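Transcriptional regulator, IclR family (Alicyclobacillus acidocaldarius subsp. acidocaldarius, PDB 5TJJ) probably binds DNA through an N-terminal helix-turn-helix domain and regulates transcription, with a C-terminal domain of the IclR type. Local coordinates at residues D154-W159 against E187-G192. Residues are numbered along the deposited sequence; the frame is centred on the assembly and turned at random.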
ATOM      1  N   ASP A 154     -18.203  19.024  -0.017  1.00 44.87           N
ATOM      2  CA  ASP A 154     -19.259  18.491   0.830  1.00 44.35           C
ATOM      3  C   ASP A 154     -20.638  18.715   0.215  1.00 44.88           C
ATOM      4  O   ASP A 154     -20.813  19.537  -0.689  1.00 43.73           O
ATOM      5  CB  ASP A 154     -19.224  19.161   2.205  1.00 47.06           C
ATOM      6  CG  ASP A 154     -17.986  18.810   3.009  1.00 48.50           C
ATOM      7  OD1 ASP A 154     -17.401  17.734   2.801  1.00 51.32           O
ATOM      8  OD2 ASP A 154     -17.586  19.620   3.861  1.00 50.48           O
ATOM      9  N   ASP A 155     -21.627  17.995   0.747  1.00 45.23           N
ATOM     10  CA  ASP A 155     -23.036  18.249   0.453  1.00 46.21           C
ATOM     11  C   ASP A 155     -23.343  19.728   0.700  1.00 44.95           C
ATOM     12  O   ASP A 155     -22.754  20.362   1.578  1.00 43.29           O
ATOM     13  CB  ASP A 155     -23.957  17.364   1.332  1.00 47.88           C
ATOM     14  CG  ASP A 155     -25.428  17.371   0.856  1.00 51.06           C
ATOM     15  OD1 ASP A 155     -25.720  16.836  -0.239  1.00 54.40           O
ATOM     16  OD2 ASP A 155     -26.305  17.908   1.571  1.00 51.60           O
ATOM     17  N   GLU A 156     -24.260  20.267  -0.091  1.00 46.18           N
ATOM     18  CA  GLU A 156     -24.730  21.631   0.080  1.00 47.54           C
ATOM     19  C   GLU A 156     -25.325  21.883   1.450  1.00 46.16           C
ATOM     20  O   GLU A 156     -25.270  23.029   1.908  1.00 45.58           O
ATOM     21  CB  GLU A 156     -25.746  22.028  -0.996  1.00 51.80           C
ATOM     22  CG  GLU A 156     -25.077  22.560  -2.268  1.00 56.65           C
ATOM     23  CD  GLU A 156     -25.761  22.136  -3.556  1.00 60.10           C
ATOM     24  OE1 GLU A 156     -25.048  21.615  -4.444  1.00 62.55           O
ATOM     25  OE2 GLU A 156     -27.000  22.315  -3.672  1.00 63.84           O
ATOM     26  N   SER A 157     -25.870  20.850   2.108  1.00 43.81           N
ATOM     27  CA  SER A 157     -26.397  21.004   3.495  1.00 43.62           C
ATOM     28  C   SER A 157     -25.309  21.470   4.480  1.00 42.04           C
ATOM     29  O   SER A 157     -25.593  22.225   5.372  1.00 42.28           O
ATOM     30  CB  SER A 157     -27.116  19.737   4.000  1.00 43.59           C
ATOM     31  OG  SER A 157     -26.223  18.647   4.029  1.00 44.73           O
ATOM     32  N   THR A 158     -24.067  21.045   4.278  1.00 40.92           N
ATOM     33  CA  THR A 158     -22.939  21.526   5.060  1.00 39.79           C
ATOM     34  C   THR A 158     -22.640  22.996   4.739  1.00 39.58           C
ATOM     35  O   THR A 158     -22.339  23.779   5.641  1.00 38.71           O
ATOM     36  CB  THR A 158     -21.690  20.667   4.778  1.00 39.63           C
ATOM     37  OG1 THR A 158     -21.994  19.290   5.031  1.00 40.06           O
ATOM     38  CG2 THR A 158     -20.497  21.095   5.659  1.00 39.81           C
ATOM     39  N   TRP A 159     -22.725  23.375   3.464  1.00 38.60           N
ATOM     40  CA  TRP A 159     -22.476  24.763   3.106  1.00 39.23           C
ATOM     41  C   TRP A 159     -23.437  25.638   3.889  1.00 39.91           C
ATOM     42  O   TRP A 159     -23.036  26.635   4.471  1.00 41.21           O
ATOM     43  CB  TRP A 159     -22.727  25.091   1.626  1.00 38.87           C
ATOM     44  CG  TRP A 159     -21.982  24.395   0.634  1.00 37.72           C
ATOM     45  CD1 TRP A 159     -20.977  23.495   0.824  1.00 36.81           C
ATOM     46  CD2 TRP A 159     -22.122  24.562  -0.778  1.00 38.42           C
ATOM     47  NE1 TRP A 159     -20.483  23.067  -0.392  1.00 36.46           N
ATOM     48  CE2 TRP A 159     -21.160  23.712  -1.397  1.00 38.08           C
ATOM     49  CE3 TRP A 159     -22.969  25.331  -1.583  1.00 39.22           C
ATOM     50  CZ2 TRP A 159     -21.015  23.626  -2.786  1.00 38.40           C
ATOM     51  CZ3 TRP A 159     -22.851  25.229  -2.965  1.00 40.55           C
ATOM     52  CH2 TRP A 159     -21.862  24.387  -3.556  1.00 39.94           C
ATOM     53  N   GLU A 187     -17.882  27.761  -7.912  1.00 49.77           N
ATOM     54  CA  GLU A 187     -16.845  27.871  -8.935  1.00 52.70           C
ATOM     55  C   GLU A 187     -15.637  27.002  -8.594  1.00 50.41           C
ATOM     56  O   GLU A 187     -15.038  26.430  -9.508  1.00 51.67           O
ATOM     57  CB  GLU A 187     -16.471  29.331  -9.303  1.00 56.38           C
ATOM     58  CG  GLU A 187     -15.303  29.954  -8.552  1.00 58.23           C
ATOM     59  CD  GLU A 187     -14.830  31.299  -9.124  1.00 62.48           C
ATOM     60  OE1 GLU A 187     -15.196  31.643 -10.266  1.00 66.16           O
ATOM     61  OE2 GLU A 187     -14.054  32.014  -8.425  1.00 63.66           O
ATOM     62  N   VAL A 188     -15.297  26.865  -7.307  1.00 46.70           N
ATOM     63  CA  VAL A 188     -14.255  25.925  -6.908  1.00 42.79           C
ATOM     64  C   VAL A 188     -14.631  24.499  -7.334  1.00 43.43           C
ATOM     65  O   VAL A 188     -13.795  23.767  -7.818  1.00 42.05           O
ATOM     66  CB  VAL A 188     -13.965  25.967  -5.393  1.00 41.11           C
ATOM     67  CG1 VAL A 188     -13.068  24.810  -4.954  1.00 40.05           C
ATOM     68  CG2 VAL A 188     -13.295  27.259  -4.989  1.00 40.63           C
ATOM     69  N   ARG A 189     -15.872  24.104  -7.138  1.00 46.41           N
ATOM     70  CA  ARG A 189     -16.326  22.804  -7.602  1.00 49.86           C
ATOM     71  C   ARG A 189     -16.306  22.697  -9.157  1.00 51.83           C
ATOM     72  O   ARG A 189     -15.903  21.678  -9.691  1.00 51.29           O
ATOM     73  CB  ARG A 189     -17.714  22.510  -7.023  1.00 53.75           C
ATOM     74  CG  ARG A 189     -18.199  21.085  -7.209  1.00 56.67           C
ATOM     75  CD  ARG A 189     -19.446  20.797  -6.375  1.00 61.69           C
ATOM     76  NE  ARG A 189     -20.468  21.861  -6.444  1.00 66.48           N
ATOM     77  CZ  ARG A 189     -21.621  21.835  -7.135  1.00 72.01           C
ATOM     78  NH1 ARG A 189     -21.972  20.764  -7.857  1.00 75.49           N
ATOM     79  NH2 ARG A 189     -22.441  22.892  -7.099  1.00 73.88           N
ATOM     80  N   GLU A 190     -16.728  23.739  -9.870  1.00 54.91           N
ATOM     81  CA  GLU A 190     -16.648  23.759 -11.342  1.00 57.53           C
ATOM     82  C   GLU A 190     -15.155  23.647 -11.754  1.00 55.23           C
ATOM     83  O   GLU A 190     -14.799  22.755 -12.513  1.00 55.73           O
ATOM     84  CB  GLU A 190     -17.366  25.016 -11.945  1.00 62.69           C
ATOM     85  CG  GLU A 190     -18.921  24.959 -12.001  1.00 68.05           C
ATOM     86  CD  GLU A 190     -19.669  26.329 -12.175  1.00 73.88           C
ATOM     87  OE1 GLU A 190     -19.210  27.403 -11.679  1.00 72.54           O
ATOM     88  OE2 GLU A 190     -20.779  26.340 -12.796  1.00 77.54           O
ATOM     89  N   LYS A 191     -14.276  24.478 -11.176  1.00 52.61           N
ATOM     90  CA  LYS A 191     -12.855  24.642 -11.652  1.00 49.61           C
ATOM     91  C   LYS A 191     -11.746  23.777 -11.042  1.00 44.75           C
ATOM     92  O   LYS A 191     -10.676  23.673 -11.615  1.00 45.93           O
ATOM     93  CB  LYS A 191     -12.402  26.102 -11.520  1.00 49.35           C
ATOM     94  CG  LYS A 191     -13.026  27.039 -12.532  1.00 53.66           C
ATOM     95  CD  LYS A 191     -12.710  28.491 -12.157  1.00 54.21           C
ATOM     96  CE  LYS A 191     -13.268  29.478 -13.172  1.00 58.59           C
ATOM     97  NZ  LYS A 191     -13.197  30.882 -12.681  1.00 59.73           N
ATOM     98  N   GLY A 192     -11.954  23.200  -9.881  1.00 41.68           N
ATOM     99  CA  GLY A 192     -10.943  22.333  -9.279  1.00 38.79           C
ATOM    100  C   GLY A 192      -9.807  23.015  -8.509  1.00 36.70           C
ATOM    101  O   GLY A 192      -8.825  22.345  -8.183  1.00 35.35           O
TER
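In the GAF-like C-terminal domain of this IclR-family regulator, the capped N-terminus of helix 156-164 meets the last turn of helix 178-191 through Glu-156, Trp-159 and Arg-189. Arg-189 does the reaching: its chain leaves with CG anti to the backbone N (chi1 -169°) and bends at chi3, which brings the guanidinium to the CZ2 and CH2 atoms of the indole. There NH2 sits 3.9 Å from CH2 of Trp-159, an oblique approach with ring and guanidinium planes 54° apart. The same NH2 is also 3.9 Å from OE1 of Glu-156, a long salt bridge in which the oxygen lies over one guanidinium face and no N-H points at it, so the attraction is purely one of charge. CG of Glu-156, meanwhile, rests 3.5 Å above the indole plane near its rim. Trp-159 is buried; its NE1 is bonded to Leu-151 O, which helps fix the turn of the ring, while Val-182, Leu-185 and Gln-186 of helix 178-191 also pack against it. At the start of helix 156-164, Asp-155 is the N-cap: its OD2 accepts from Ser-157 N at 3.0 Å and, through its anti lone pair, from Ser-157 OG at 2.6 Å.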